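Local coordinates for Ice-binding protein (PDB 3WP9), which binds to the surface of ice crystals, inhibits their growth and suppresses ice recrystallization, at residues A[191-196]-A[208-213]. Sequence-based numbering, arbitrary orientation.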
ATOM      1  N   VAL A 191      -7.196   6.889   2.251  1.00 10.57           N
ATOM      2  CA  VAL A 191      -6.236   7.894   1.740  1.00 11.31           C
ATOM      3  C   VAL A 191      -7.084   9.198   1.603  1.00 10.18           C
ATOM      4  O   VAL A 191      -8.084   9.187   0.927  1.00 13.40           O
ATOM      5  CB  VAL A 191      -5.662   7.452   0.406  1.00 10.64           C
ATOM      6  CG1 VAL A 191      -4.485   8.371   0.081  1.00 12.88           C
ATOM      7  CG2 VAL A 191      -5.140   6.040   0.494  1.00 11.98           C
ATOM      8  N   ASN A 192      -6.717  10.249   2.308  1.00 12.96           N
ATOM      9  CA  ASN A 192      -7.493  11.485   2.314  1.00 12.19           C
ATOM     10  C   ASN A 192      -7.109  12.457   1.187  1.00 11.72           C
ATOM     11  O   ASN A 192      -6.097  12.219   0.393  1.00 10.55           O
ATOM     12  CB  ASN A 192      -7.517  12.065   3.718  1.00 14.01           C
ATOM     13  CG  ASN A 192      -8.624  11.431   4.575  1.00 19.78           C
ATOM     14  OD1 ASN A 192      -9.381  10.575   4.118  1.00 19.53           O
ATOM     15  ND2 ASN A 192      -8.744  11.936   5.817  1.00 21.78           N
ATOM     16  N   THR A 193      -7.849  13.530   1.092  1.00 11.95           N
ATOM     17  CA  THR A 193      -7.882  14.387  -0.111  1.00 12.15           C
ATOM     18  C   THR A 193      -6.491  14.818  -0.595  1.00 10.06           C
ATOM     19  O   THR A 193      -5.692  15.382   0.194  1.00 11.48           O
ATOM     20  CB  THR A 193      -8.611  15.677   0.292  1.00 12.99           C
ATOM     21  OG1 THR A 193      -9.912  15.326   0.807  1.00 15.11           O
ATOM     22  CG2 THR A 193      -8.744  16.647  -0.884  1.00 14.20           C
ATOM     23  N   GLY A 194      -6.253  14.542  -1.887  1.00 10.93           N
ATOM     24  CA  GLY A 194      -5.073  15.113  -2.535  1.00 12.07           C
ATOM     25  C   GLY A 194      -3.771  14.392  -2.364  1.00 15.81           C
ATOM     26  O   GLY A 194      -2.743  14.729  -3.046  1.00 16.85           O
ATOM     27  N   THR A 195      -3.735  13.363  -1.523  1.00 12.25           N
ATOM     28  CA  THR A 195      -2.492  12.663  -1.264  1.00 10.66           C
ATOM     29  C   THR A 195      -2.023  11.819  -2.464  1.00 10.98           C
ATOM     30  O   THR A 195      -2.809  11.317  -3.262  1.00 12.98           O
ATOM     31  CB  THR A 195      -2.705  11.802   0.011  1.00 10.02           C
ATOM     32  OG1 THR A 195      -2.764  12.729   1.094  1.00 10.28           O
ATOM     33  CG2 THR A 195      -1.624  10.724   0.288  1.00  9.95           C
ATOM     34  N   THR A 196      -0.687  11.690  -2.537  1.00 12.22           N
ATOM     35  CA  THR A 196      -0.117  10.835  -3.561  1.00 13.47           C
ATOM     36  C   THR A 196       0.506   9.596  -2.901  1.00 12.98           C
ATOM     37  O   THR A 196       1.126   9.688  -1.797  1.00 13.15           O
ATOM     38  CB  THR A 196       1.072  11.581  -4.170  1.00 14.14           C
ATOM     39  OG1 THR A 196       0.553  12.719  -4.853  1.00 20.32           O
ATOM     40  CG2 THR A 196       1.841  10.658  -5.196  1.00 18.09           C
ATOM     41  N   THR A 208     -10.304   3.200   0.596  1.00 11.62           N
ATOM     42  CA  THR A 208     -11.092   4.438   0.329  1.00 12.12           C
ATOM     43  C   THR A 208     -10.144   5.526  -0.190  1.00 12.22           C
ATOM     44  O   THR A 208      -9.118   5.732   0.407  1.00 13.29           O
ATOM     45  CB  THR A 208     -11.921   4.867   1.607  1.00 16.82           C
ATOM     46  OG1 THR A 208     -11.023   5.387   2.623  1.00 19.66           O
ATOM     47  CG2 THR A 208     -12.711   3.622   2.224  1.00 19.41           C
ATOM     48  N   LEU A 209     -10.478   6.149  -1.323  1.00 11.79           N
ATOM     49  CA  LEU A 209      -9.629   7.193  -1.886  1.00 12.18           C
ATOM     50  C   LEU A 209     -10.421   8.485  -1.900  1.00 13.26           C
ATOM     51  O   LEU A 209     -11.682   8.469  -2.050  1.00 13.93           O
ATOM     52  CB  LEU A 209      -9.272   6.892  -3.360  1.00 12.67           C
ATOM     53  CG  LEU A 209      -8.575   5.522  -3.578  1.00 13.79           C
ATOM     54  CD1 LEU A 209      -8.373   5.410  -5.142  1.00 15.40           C
ATOM     55  CD2 LEU A 209      -7.274   5.413  -2.748  1.00 13.79           C
ATOM     56  N   GLN A 210      -9.690   9.598  -1.793  1.00 11.49           N
ATOM     57  CA  GLN A 210     -10.317  10.897  -1.906  1.00 11.84           C
ATOM     58  C   GLN A 210      -9.393  11.749  -2.769  1.00 11.95           C
ATOM     59  O   GLN A 210      -8.399  12.237  -2.269  1.00 11.69           O
ATOM     60  CB  GLN A 210     -10.545  11.625  -0.569  1.00 13.85           C
ATOM     61  CG  GLN A 210     -11.517  10.903   0.289  1.00 15.19           C
ATOM     62  CD  GLN A 210     -11.579  11.536   1.702  1.00 19.59           C
ATOM     63  OE1 GLN A 210     -10.950  12.583   1.991  1.00 22.87           O
ATOM     64  NE2 GLN A 210     -12.218  10.814   2.614  1.00 18.38           N
ATOM     65  N   LYS A 211      -9.790  11.979  -4.030  1.00 13.34           N
ATOM     66  CA  LYS A 211      -8.995  12.865  -4.933  1.00 13.10           C
ATOM     67  C   LYS A 211      -7.454  12.565  -4.913  1.00 13.28           C
ATOM     68  O   LYS A 211      -6.659  13.452  -4.613  1.00 15.44           O
ATOM     69  CB  LYS A 211      -9.266  14.333  -4.666  1.00 14.41           C
ATOM     70  CG  LYS A 211     -10.773  14.633  -4.777  1.00 16.35           C
ATOM     71  CD  LYS A 211     -11.069  16.081  -4.512  1.00 17.24           C
ATOM     72  CE  LYS A 211     -12.497  16.461  -4.879  1.00 19.12           C
ATOM     73  NZ  LYS A 211     -12.895  17.731  -4.169  1.00 26.40           N
ATOM     74  N   ASN A 212      -7.081  11.303  -5.132  1.00 11.59           N
ATOM     75  CA  ASN A 212      -5.659  10.948  -4.941  1.00 12.00           C
ATOM     76  C   ASN A 212      -5.024  10.580  -6.300  1.00 13.37           C
ATOM     77  O   ASN A 212      -5.697  10.370  -7.260  1.00 15.41           O
ATOM     78  CB  ASN A 212      -5.525   9.713  -4.078  1.00 13.58           C
ATOM     79  CG  ASN A 212      -6.182   9.915  -2.699  1.00 12.54           C
ATOM     80  OD1 ASN A 212      -7.110   9.140  -2.307  1.00 13.73           O
ATOM     81  ND2 ASN A 212      -5.654  10.889  -1.947  1.00 13.76           N
ATOM     82  N   THR A 213      -3.712  10.569  -6.211  1.00 14.00           N
ATOM     83  CA  THR A 213      -2.905  10.021  -7.324  1.00 14.77           C
ATOM     84  C   THR A 213      -2.244   8.819  -6.717  1.00 13.37           C
ATOM     85  O   THR A 213      -1.465   8.924  -5.752  1.00 15.42           O
ATOM     86  CB  THR A 213      -1.839  11.020  -7.653  1.00 14.92           C
ATOM     87  OG1 THR A 213      -2.455  12.246  -8.099  1.00 19.30           O
ATOM     88  CG2 THR A 213      -0.927  10.449  -8.801  1.00 20.30           C
TER
HETATM   89  O   HOH W   1     -10.346   8.111   2.396  1.00 16.24           O
HETATM   90  O   HOH W   2      -2.194  13.705  -5.679  1.00 30.00           O
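The side-chain amide of Asn-212 lies inside the bend of 191-196 and is gripped at both ends. Its ND2 donates to Asn-192 O at 2.7 Å, the acceptor almost in the plane of the amide, the donor above the carbonyl plane, and more loosely to Thr-195 O at 3.2 Å. Thr-213 N approaches that same Thr-195 oxygen from the opposite face of its carbonyl plane. OD1 turns back to accept from Gln-210 N at 2.7 Å, which fixes the rotation of the amide. Val-191, with CG1 anti to its backbone N (chi1 -168°), lays that methyl against the Asn-212 amide and its CG2 against Leu-209 CD2 at 3.9 Å; Val-191 and Leu-209 also touch Leu-201. These are consecutive coils of a right-handed beta-helix, joined at a corner where Asn-192 to Thr-195 form a type II turn and Gly-194 N donates to Gln-210 O. The outer side is looser and wetter. The extended Gln-210 chain runs alongside Asn-192 and brings OE1 to 3.2 Å from OG1 of Thr-193, probably ice-binding as in related proteins. One water joins Val-191 O to Thr-208 OG1; another links Gly-194 O with the hydroxyls of Thr-196 and Thr-213.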